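Local coordinates for protein BauA (Acinetobacter baumannii, PDB 6HCP) that acts as the outer-membrane receptor for ferric preacinetobactin and probably carries this iron-loaded siderophore across the outer membrane, at residues T64-D69 with F135-V140; M116-L121 with L163-A168; S634-N639 with P647-L652. All coordinates share one frame; numbering follows the deposited sequence.

Interaction 1 (T64-D69 with F135-V140); sequences TISYTD and FGRVEV. With EDO (1,2-ethanediol), chain H.
I65 and Y67 pair with V140 and V138 in an antiparallel ribbon at one border of the small mixed plug sheet, buried within the barrel of this TonB-dependent receptor. Both are hydrogen-bonded pairs, each closed by two backbone bonds; the bond from Y67 N to V138 O (2.8 Å) is almost straight at 173°. S66 with E139 and T68 with R137 supply the alternating non-hydrogen-bonded pairs. On the apolar face, I65 and V140 run side by side, with I65 CG2 4.0 Å from V140 CB, while V140 CG2 approaches the edge of the Y67 ring. On the polar face, S66 OG rests 3.6 Å from E139 CG, and a water accepts from this hydroxyl and donates to E139 OE2; E139 OE1 is held by N162 and the backbone of N48. A bend at chi2 (-77°) turns the R137 guanidinium so that NH1 reaches G136 O at 2.8 Å. The T68 methyl CG2 lies over one guanidinium face, and D69 OD1 stands at its edge, in a long salt bridge of 3.8 Å to NH1 that a water also spans. V83 and I84 of helix 81-84 pack on the apolar face, T68 OG1 bonds to G41 O and weakly caps the following helix at Y71 N, and strand 159-165 flanks the far side of 135-142, where G136 and R137 both face V164 in a classic beta bulge.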
loop_
_atom_site.group_PDB
_atom_site.type_symbol
_atom_site.label_atom_id
_atom_site.label_comp_id
_atom_site.label_asym_id
_atom_site.label_seq_id
_atom_site.Cartn_x
_atom_site.Cartn_y
_atom_site.Cartn_z
ATOM N N THR A 64 -14.684 25.865 -22.636
ATOM C CA THR A 64 -14.829 24.599 -23.326
ATOM C C THR A 64 -13.535 23.785 -23.204
ATOM O O THR A 64 -12.442 24.342 -23.093
ATOM C CB THR A 64 -15.121 24.783 -24.815
ATOM O OG1 THR A 64 -14.082 25.601 -25.374
ATOM C CG2 THR A 64 -16.490 25.387 -25.044
ATOM N N ILE A 65 -13.691 22.461 -23.206
ATOM C CA ILE A 65 -12.537 21.565 -23.287
ATOM C C ILE A 65 -12.969 20.304 -24.016
ATOM O O ILE A 65 -14.129 19.884 -23.921
ATOM C CB ILE A 65 -11.958 21.260 -21.889
ATOM C CG1 ILE A 65 -10.683 20.418 -22.014
ATOM C CG2 ILE A 65 -12.989 20.573 -21.011
ATOM C CD1 ILE A 65 -9.579 20.823 -21.104
ATOM N N SER A 66 -12.062 19.758 -24.832
ATOM C CA SER A 66 -12.319 18.508 -25.520
ATOM C C SER A 66 -11.177 17.524 -25.263
ATOM O O SER A 66 -10.033 17.820 -25.583
ATOM C CB SER A 66 -12.490 18.749 -26.990
ATOM O OG SER A 66 -12.600 17.527 -27.695
ATOM N N TYR A 67 -11.524 16.365 -24.710
ATOM C CA TYR A 67 -10.561 15.297 -24.420
ATOM C C TYR A 67 -10.542 14.314 -25.588
ATOM O O TYR A 67 -11.589 13.929 -26.105
ATOM C CB TYR A 67 -10.946 14.567 -23.136
ATOM C CG TYR A 67 -11.050 15.463 -21.934
ATOM C CD1 TYR A 67 -9.914 15.904 -21.276
ATOM C CD2 TYR A 67 -12.287 15.903 -21.467
ATOM C CE1 TYR A 67 -9.998 16.802 -20.221
ATOM C CE2 TYR A 67 -12.380 16.800 -20.411
ATOM C CZ TYR A 67 -11.236 17.160 -19.716
ATOM O OH TYR A 67 -11.300 18.104 -18.723
ATOM N N THR A 68 -9.345 13.811 -25.905
ATOM C CA THR A 68 -9.183 12.826 -26.995
ATOM C C THR A 68 -9.348 11.404 -26.461
ATOM O O THR A 68 -9.182 11.125 -25.267
ATOM C CB THR A 68 -7.829 12.989 -27.701
ATOM O OG1 THR A 68 -6.809 12.619 -26.771
ATOM C CG2 THR A 68 -7.586 14.402 -28.186
ATOM N N ASP A 69 -9.551 10.481 -27.400
ATOM C CA ASP A 69 -9.593 9.077 -27.114
ATOM C C ASP A 69 -8.244 8.602 -26.539
ATOM O O ASP A 69 -8.233 7.654 -25.782
ATOM C CB ASP A 69 -10.039 8.251 -28.325
ATOM C CG ASP A 69 -9.252 8.452 -29.619
ATOM O OD1 ASP A 69 -8.567 9.476 -29.775
ATOM O OD2 ASP A 69 -9.326 7.558 -30.448
ATOM N N PHE A 135 -15.895 6.571 -28.456
ATOM C CA PHE A 135 -15.786 8.005 -28.725
ATOM C C PHE A 135 -14.361 8.420 -29.071
ATOM O O PHE A 135 -13.397 8.072 -28.370
ATOM C CB PHE A 135 -16.369 8.807 -27.559
ATOM C CG PHE A 135 -17.782 8.404 -27.236
ATOM C CD1 PHE A 135 -18.811 8.669 -28.130
ATOM C CD2 PHE A 135 -18.083 7.725 -26.062
ATOM C CE1 PHE A 135 -20.095 8.204 -27.887
ATOM C CE2 PHE A 135 -19.372 7.288 -25.809
ATOM C CZ PHE A 135 -20.371 7.504 -26.730
ATOM N N GLY A 136 -14.269 9.306 -30.066
ATOM C CA GLY A 136 -13.038 9.974 -30.451
ATOM C C GLY A 136 -12.751 11.199 -29.598
ATOM O O GLY A 136 -11.594 11.589 -29.420
ATOM N N ARG A 137 -13.818 11.869 -29.136
ATOM C CA ARG A 137 -13.685 13.066 -28.319
ATOM C C ARG A 137 -14.787 13.054 -27.258
ATOM O O ARG A 137 -15.879 12.563 -27.480
ATOM C CB ARG A 137 -13.808 14.365 -29.118
ATOM C CG ARG A 137 -12.861 14.483 -30.303
ATOM C CD ARG A 137 -11.448 14.835 -29.863
ATOM N NE ARG A 137 -10.583 15.027 -31.014
ATOM C CZ ARG A 137 -9.739 14.122 -31.517
ATOM N NH1 ARG A 137 -9.672 12.884 -31.042
ATOM N NH2 ARG A 137 -8.961 14.488 -32.521
ATOM N N VAL A 138 -14.458 13.608 -26.094
ATOM C CA VAL A 138 -15.434 13.903 -25.062
ATOM C C VAL A 138 -15.317 15.387 -24.742
ATOM O O VAL A 138 -14.272 15.820 -24.261
ATOM C CB VAL A 138 -15.199 13.053 -23.803
ATOM C CG1 VAL A 138 -16.088 13.532 -22.656
ATOM C CG2 VAL A 138 -15.421 11.582 -24.074
ATOM N N GLU A 139 -16.340 16.162 -25.133
ATOM C CA GLU A 139 -16.311 17.585 -25.091
ATOM C C GLU A 139 -17.207 18.095 -23.953
ATOM O O GLU A 139 -18.280 17.549 -23.682
ATOM C CB GLU A 139 -16.823 18.185 -26.411
ATOM C CG GLU A 139 -16.149 17.649 -27.654
ATOM C CD GLU A 139 -16.678 18.253 -28.942
ATOM O OE1 GLU A 139 -17.794 18.872 -28.913
ATOM O OE2 GLU A 139 -15.952 18.164 -29.959
ATOM N N VAL A 140 -16.763 19.165 -23.304
ATOM C CA VAL A 140 -17.516 19.810 -22.242
ATOM C C VAL A 140 -17.630 21.293 -22.577
ATOM O O VAL A 140 -16.629 21.970 -22.865
ATOM C CB VAL A 140 -16.874 19.631 -20.851
ATOM C CG1 VAL A 140 -17.735 20.270 -19.761
ATOM C CG2 VAL A 140 -16.616 18.178 -20.524
HETATM C C1 EDO H . -11.449 23.080 -27.108
HETATM O O1 EDO H . -11.636 24.448 -27.516
HETATM C C2 EDO H . -10.319 22.975 -26.083
HETATM O O2 EDO H . -10.185 21.601 -25.642
HETATM O O HOH W 1 -13.313 18.159 -30.121
HETATM O O HOH W 2 -7.734 11.085 -32.124
#

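Interaction 2 (M116-L121 with L163-A168); sequences MSMNGL and LVTKYA. With EDO (1,2-ethanediol), chain P.
N119 and T165 are joined where two parallel plug strands end, and the asparagine side chain shows how one amide can prolong a sheet's bonding pattern. From CB, a chi1 of -60° sends CG back beside the backbone N, to a point 3.6 Å from T165 OG1. OD1 accepts from T165 N at 3.1 Å with a fairly straight N-H (163°), and lies 3.4 Å from V164 CA. ND2 donates to T165 OG1 at 3.0 Å, with that oxygen in the amide plane. Gripping one residue through both its backbone and its hydroxyl, the amide should be fixed in rotation; T165 OG1 is also bonded to D243. The Y167 side chain comes from the opposite direction, but its OH, 3.3 Å from N119 ND2, is badly angled for a hydrogen bond and is bonded to D243. The backbone prepares this meeting: L163 N bonds to S117 O and N119 N to L163 O, both at 2.8 Å, bracketing the parallel bridge of M118 with L163. M118 through L121 then form a type I' turn, with N119 and G120 both at positive phi, and a 1,2-ethanediol donates to N119 O. On the apolar side, the M118 and T165 side chains cross at about a right angle, M118 CG 3.7 Å from T165 CG2, while SD and CE of M116 rest on L163 CD1. Strand 159-165 lies between 117-118 and 135-142 in the plug sheet, and M291 and R293 of strand 282-297, with D243 and Y245 of strand 238-252, bring the barrel wall against M118 and N119.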
loop_
_atom_site.group_PDB
_atom_site.type_symbol
_atom_site.label_atom_id
_atom_site.label_comp_id
_atom_site.label_asym_id
_atom_site.label_seq_id
_atom_site.Cartn_x
_atom_site.Cartn_y
_atom_site.Cartn_z
ATOM N N MET A 116 -26.614 14.279 -22.025
ATOM C CA MET A 116 -25.442 14.294 -22.905
ATOM C C MET A 116 -25.904 14.250 -24.364
ATOM O O MET A 116 -26.917 13.621 -24.667
ATOM C CB MET A 116 -24.539 13.084 -22.644
ATOM C CG MET A 116 -24.063 13.012 -21.208
ATOM S SD MET A 116 -22.793 11.703 -21.099
ATOM C CE MET A 116 -23.757 10.248 -21.459
ATOM N N SER A 117 -25.109 14.845 -25.250
ATOM C CA SER A 117 -25.357 14.739 -26.663
ATOM C C SER A 117 -24.349 13.790 -27.315
ATOM O O SER A 117 -23.261 13.552 -26.773
ATOM C CB SER A 117 -25.373 16.090 -27.315
ATOM O OG SER A 117 -24.185 16.826 -27.070
ATOM N N MET A 118 -24.765 13.199 -28.446
ATOM C CA MET A 118 -23.904 12.381 -29.289
ATOM C C MET A 118 -23.818 13.021 -30.676
ATOM O O MET A 118 -24.844 13.232 -31.298
ATOM C CB MET A 118 -24.407 10.947 -29.423
ATOM C CG MET A 118 -23.442 10.071 -30.249
ATOM S SD MET A 118 -24.037 8.382 -30.460
ATOM C CE MET A 118 -24.035 7.797 -28.775
ATOM N N ASN A 119 -22.626 13.509 -31.040
ATOM C CA ASN A 119 -22.434 14.252 -32.273
ATOM C C ASN A 119 -23.471 15.384 -32.355
ATOM O O ASN A 119 -24.035 15.660 -33.433
ATOM C CB ASN A 119 -22.544 13.318 -33.481
ATOM C CG ASN A 119 -21.508 12.210 -33.460
ATOM O OD1 ASN A 119 -20.341 12.461 -33.158
ATOM N ND2 ASN A 119 -21.915 11.003 -33.806
ATOM N N GLY A 120 -23.749 16.015 -31.210
ATOM C CA GLY A 120 -24.593 17.212 -31.147
ATOM C C GLY A 120 -26.073 16.910 -30.922
ATOM O O GLY A 120 -26.854 17.848 -30.747
ATOM N N LEU A 121 -26.470 15.636 -30.959
ATOM C CA LEU A 121 -27.878 15.217 -30.854
ATOM C C LEU A 121 -28.178 14.648 -29.460
ATOM O O LEU A 121 -27.512 13.708 -29.016
ATOM C CB LEU A 121 -28.165 14.159 -31.929
ATOM C CG LEU A 121 -29.637 13.821 -32.162
ATOM C CD1 LEU A 121 -30.406 15.028 -32.703
ATOM C CD2 LEU A 121 -29.786 12.640 -33.112
ATOM N N LEU A 163 -20.435 13.863 -26.857
ATOM C CA LEU A 163 -19.619 12.705 -27.158
ATOM C C LEU A 163 -19.547 12.540 -28.677
ATOM O O LEU A 163 -20.593 12.472 -29.360
ATOM C CB LEU A 163 -20.227 11.460 -26.510
ATOM C CG LEU A 163 -20.554 11.591 -25.020
ATOM C CD1 LEU A 163 -21.101 10.288 -24.474
ATOM C CD2 LEU A 163 -19.337 12.018 -24.219
ATOM N N VAL A 164 -18.321 12.612 -29.195
ATOM C CA VAL A 164 -18.061 12.557 -30.628
ATOM C C VAL A 164 -17.614 11.132 -30.960
ATOM O O VAL A 164 -16.650 10.628 -30.377
ATOM C CB VAL A 164 -16.993 13.588 -31.025
ATOM C CG1 VAL A 164 -16.630 13.500 -32.504
ATOM C CG2 VAL A 164 -17.404 14.999 -30.648
ATOM N N THR A 165 -18.350 10.462 -31.844
ATOM C CA THR A 165 -18.106 9.053 -32.126
ATOM C C THR A 165 -16.878 8.897 -33.037
ATOM O O THR A 165 -16.398 9.867 -33.644
ATOM C CB THR A 165 -19.332 8.381 -32.752
ATOM O OG1 THR A 165 -19.661 9.100 -33.942
ATOM C CG2 THR A 165 -20.502 8.341 -31.796
ATOM N N LYS A 166 -16.379 7.664 -33.094
ATOM C CA LYS A 166 -15.208 7.306 -33.920
ATOM C C LYS A 166 -15.661 6.936 -35.344
ATOM O O LYS A 166 -16.579 6.126 -35.516
ATOM C CB LYS A 166 -14.506 6.079 -33.332
ATOM C CG LYS A 166 -13.758 6.289 -32.027
ATOM C CD LYS A 166 -13.375 4.957 -31.377
ATOM C CE LYS A 166 -12.363 5.104 -30.258
ATOM N NZ LYS A 166 -12.026 3.792 -29.656
ATOM N N TYR A 167 -14.921 7.434 -36.338
ATOM C CA TYR A 167 -15.073 6.991 -37.726
ATOM C C TYR A 167 -13.711 6.492 -38.252
ATOM O O TYR A 167 -12.651 6.775 -37.665
ATOM C CB TYR A 167 -15.638 8.139 -38.569
ATOM C CG TYR A 167 -16.989 8.645 -38.112
ATOM C CD1 TYR A 167 -18.138 7.889 -38.298
ATOM C CD2 TYR A 167 -17.100 9.837 -37.414
ATOM C CE1 TYR A 167 -19.377 8.336 -37.858
ATOM C CE2 TYR A 167 -18.330 10.302 -36.977
ATOM C CZ TYR A 167 -19.471 9.548 -37.188
ATOM O OH TYR A 167 -20.677 10.008 -36.726
ATOM N N ALA A 168 -13.745 5.771 -39.376
ATOM C CA ALA A 168 -12.554 5.111 -39.915
ATOM C C ALA A 168 -11.551 6.142 -40.421
ATOM O O ALA A 168 -11.874 6.990 -41.247
ATOM C CB ALA A 168 -12.938 4.148 -41.008
HETATM C C1 EDO P . -26.354 18.531 -34.394
HETATM O O1 EDO P . -26.490 19.293 -35.597
HETATM C C2 EDO P . -27.166 17.254 -34.493
HETATM O O2 EDO P . -26.304 16.194 -34.914
#

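Interaction 3 (S634-N639 with P647-L652); sequences SKQYIN and PGRTLL. With C8E ((hydroxyethyloxy)tri(ethyloxy)octane), chain B.
Bent side chains bring Q636 and R649 together. Q636 bends at chi2, whose 101° is far from a staggered value, and carries its amide toward the opposing segment; R649 starts with CG wedged between its own N and C, then folds at both chi2 and chi3 to bring its guanidinium round. The two flat groups meet with their planes 80° apart. R649 NH1 donates to Q636 OE1 at 2.9 Å, lying in the carbonyl plane on a lone pair and coming in from the side, with a C=O...N angle of only 102°. The amide nitrogen NE2 sits over one face of the same guanidinium, 3.1 Å from NH1, but both are donors and do not bond. NE2 is instead spent on S634 O at 2.9 Å, with that oxygen in the amide plane, so bonds at OE1 and NE2 together define which way the amide is flipped. The setting is a beta hairpin of the transmembrane barrel, strands 622-637 and 645-662, both interrupted by a bulge or short loop. Backbone bonds resume on each side: Q636 with V646, R649 with V633. In between, the lack of a side chain on G648 lets its CA come within 3.8 Å of S634 CA, and G648 N lies 3.5 Å from K635 CA. That glycine N-H points instead at a detergent, C8E, donating to its ether oxygen O18, the last atom modelled, at 3.1 Å in a nearly straight bond. S634 CB packs against O15 of the same molecule, while S634 OG is bonded to the backbone of N607. R649 NH2 reaches inward to the hydroxyl of Y92, and farther along the second strand T650 and L652 pack on D183 and Y180 of the second subunit.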
loop_
_atom_site.group_PDB
_atom_site.type_symbol
_atom_site.label_atom_id
_atom_site.label_comp_id
_atom_site.label_asym_id
_atom_site.label_seq_id
_atom_site.Cartn_x
_atom_site.Cartn_y
_atom_site.Cartn_z
ATOM N N SER A 634 -12.635 21.193 -0.595
ATOM C CA SER A 634 -13.038 21.654 0.719
ATOM C C SER A 634 -14.372 21.004 1.111
ATOM O O SER A 634 -14.888 20.128 0.428
ATOM C CB SER A 634 -13.109 23.152 0.752
ATOM O OG SER A 634 -13.989 23.638 -0.243
ATOM N N LYS A 635 -14.910 21.416 2.261
ATOM C CA LYS A 635 -16.047 20.735 2.856
ATOM C C LYS A 635 -17.304 20.903 1.990
ATOM O O LYS A 635 -17.409 21.853 1.204
ATOM C CB LYS A 635 -16.268 21.279 4.265
ATOM C CG LYS A 635 -16.735 22.723 4.365
ATOM C CD LYS A 635 -17.161 23.021 5.800
ATOM C CE LYS A 635 -17.747 24.393 5.999
ATOM N NZ LYS A 635 -18.351 24.502 7.347
ATOM N N GLN A 636 -18.281 20.019 2.206
ATOM C CA GLN A 636 -19.593 20.128 1.556
ATOM C C GLN A 636 -20.680 20.002 2.622
ATOM O O GLN A 636 -20.613 19.149 3.511
ATOM C CB GLN A 636 -19.783 19.044 0.493
ATOM C CG GLN A 636 -18.546 18.786 -0.367
ATOM C CD GLN A 636 -17.786 17.552 0.053
ATOM O OE1 GLN A 636 -18.331 16.460 0.035
ATOM N NE2 GLN A 636 -16.542 17.735 0.474
ATOM N N TYR A 637 -21.742 20.793 2.462
ATOM C CA TYR A 637 -22.900 20.674 3.292
ATOM C C TYR A 637 -23.762 19.516 2.825
ATOM O O TYR A 637 -23.954 19.276 1.612
ATOM C CB TYR A 637 -23.688 21.987 3.330
ATOM C CG TYR A 637 -22.999 23.039 4.146
ATOM C CD1 TYR A 637 -22.967 22.940 5.529
ATOM C CD2 TYR A 637 -22.212 24.008 3.547
ATOM C CE1 TYR A 637 -22.261 23.849 6.294
ATOM C CE2 TYR A 637 -21.488 24.916 4.302
ATOM C CZ TYR A 637 -21.563 24.868 5.681
ATOM O OH TYR A 637 -20.819 25.721 6.442
ATOM N N ILE A 638 -24.392 18.865 3.803
ATOM C CA ILE A 638 -25.217 17.696 3.550
ATOM C C ILE A 638 -26.706 18.077 3.569
ATOM O O ILE A 638 -27.530 17.405 2.936
ATOM C CB ILE A 638 -24.850 16.577 4.550
ATOM C CG1 ILE A 638 -23.407 16.120 4.301
ATOM C CG2 ILE A 638 -25.824 15.404 4.491
ATOM C CD1 ILE A 638 -23.110 15.728 2.856
ATOM N N ASN A 639 -27.045 19.167 4.266
ATOM C CA ASN A 639 -28.445 19.659 4.261
ATOM C C ASN A 639 -28.469 21.170 4.045
ATOM O O ASN A 639 -27.476 21.852 4.201
ATOM C CB ASN A 639 -29.217 19.285 5.528
ATOM C CG ASN A 639 -28.624 19.832 6.817
ATOM O OD1 ASN A 639 -27.764 20.711 6.816
ATOM N ND2 ASN A 639 -29.066 19.281 7.937
ATOM N N PRO A 647 -16.157 16.892 5.676
ATOM C CA PRO A 647 -14.947 17.662 5.439
ATOM C C PRO A 647 -14.472 17.526 3.982
ATOM O O PRO A 647 -14.858 16.592 3.272
ATOM C CB PRO A 647 -13.917 17.051 6.411
ATOM C CG PRO A 647 -14.459 15.692 6.731
ATOM C CD PRO A 647 -15.972 15.829 6.680
ATOM N N GLY A 648 -13.544 18.394 3.610
ATOM C CA GLY A 648 -12.790 18.204 2.380
ATOM C C GLY A 648 -11.998 16.904 2.411
ATOM O O GLY A 648 -11.873 16.252 3.448
ATOM N N ARG A 649 -11.529 16.475 1.245
ATOM C CA ARG A 649 -10.554 15.394 1.171
ATOM C C ARG A 649 -9.629 15.650 -0.016
ATOM O O ARG A 649 -9.943 16.421 -0.939
ATOM C CB ARG A 649 -11.228 14.020 1.121
ATOM C CG ARG A 649 -11.598 13.512 -0.262
ATOM C CD ARG A 649 -12.838 14.146 -0.876
ATOM N NE ARG A 649 -13.980 14.153 0.027
ATOM C CZ ARG A 649 -15.209 14.563 -0.304
ATOM N NH1 ARG A 649 -16.125 14.661 0.655
ATOM N NH2 ARG A 649 -15.509 14.821 -1.582
ATOM N N THR A 650 -8.448 15.050 0.074
ATOM C CA THR A 650 -7.425 15.143 -0.960
ATOM C C THR A 650 -7.089 13.726 -1.392
ATOM O O THR A 650 -6.770 12.894 -0.564
ATOM C CB THR A 650 -6.197 15.921 -0.461
ATOM O OG1 THR A 650 -6.562 17.279 -0.255
ATOM C CG2 THR A 650 -5.058 15.909 -1.454
ATOM N N LEU A 651 -7.248 13.445 -2.684
ATOM C CA LEU A 651 -6.999 12.125 -3.235
ATOM C C LEU A 651 -5.787 12.183 -4.172
ATOM O O LEU A 651 -5.620 13.140 -4.922
ATOM C CB LEU A 651 -8.257 11.649 -3.975
ATOM C CG LEU A 651 -9.540 11.635 -3.130
ATOM C CD1 LEU A 651 -10.726 11.172 -3.963
ATOM C CD2 LEU A 651 -9.394 10.747 -1.900
ATOM N N LEU A 652 -4.990 11.104 -4.154
ATOM C CA LEU A 652 -3.838 10.956 -5.007
ATOM C C LEU A 652 -4.072 9.779 -5.944
ATOM O O LEU A 652 -4.561 8.743 -5.518
ATOM C CB LEU A 652 -2.589 10.685 -4.171
ATOM C CG LEU A 652 -2.197 11.766 -3.167
ATOM C CD1 LEU A 652 -0.916 11.344 -2.441
ATOM C CD2 LEU A 652 -2.013 13.105 -3.835
HETATM C C1 C8E B . -8.608 31.487 -9.545
HETATM C C2 C8E B . -8.017 31.074 -8.221
HETATM C C3 C8E B . -8.943 30.139 -7.449
HETATM C C4 C8E B . -8.266 29.698 -6.150
HETATM C C5 C8E B . -9.059 28.627 -5.410
HETATM C C6 C8E B . -8.169 27.820 -4.467
HETATM C C7 C8E B . -8.889 26.571 -3.971
HETATM C C8 C8E B . -7.935 25.498 -3.421
HETATM O O9 C8E B . -8.534 24.758 -2.364
HETATM C C10 C8E B . -8.347 23.335 -2.355
HETATM C C11 C8E B . -9.077 22.678 -1.194
HETATM O O12 C8E B . -8.258 22.442 -0.047
HETATM C C13 C8E B . -8.762 23.119 1.144
HETATM C C14 C8E B . -9.280 22.157 2.238
HETATM O O15 C8E B . -10.416 22.621 3.034
HETATM C C16 C8E B . -11.085 21.549 3.780
HETATM C C17 C8E B . -12.370 21.940 4.577
HETATM O O18 C8E B . -12.703 20.796 5.431
#

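In the fold
Interactions 1 and 2 belong to one plug sheet and touch: strands 135-142 and 159-165 are neighbours, and G136 N and R137 O approach V164 O and V164 N at 2.7 and 3.0 Å, probably as hydrogen bonds. Both are buried, but interaction 1 is an antiparallel pairing with one apolar and one polar face, whereas interaction 2 is a short parallel pairing extended by an amide side chain and turned toward the barrel wall. Interaction 3 stands apart, its nearest atoms about 16 Å from interaction 1 and about 21 Å from interaction 2. Partly buried in the barrel, it is joined by one side-chain hydrogen bond and close glycine packing, with detergent bound alongside, rather than by regular strand pairing.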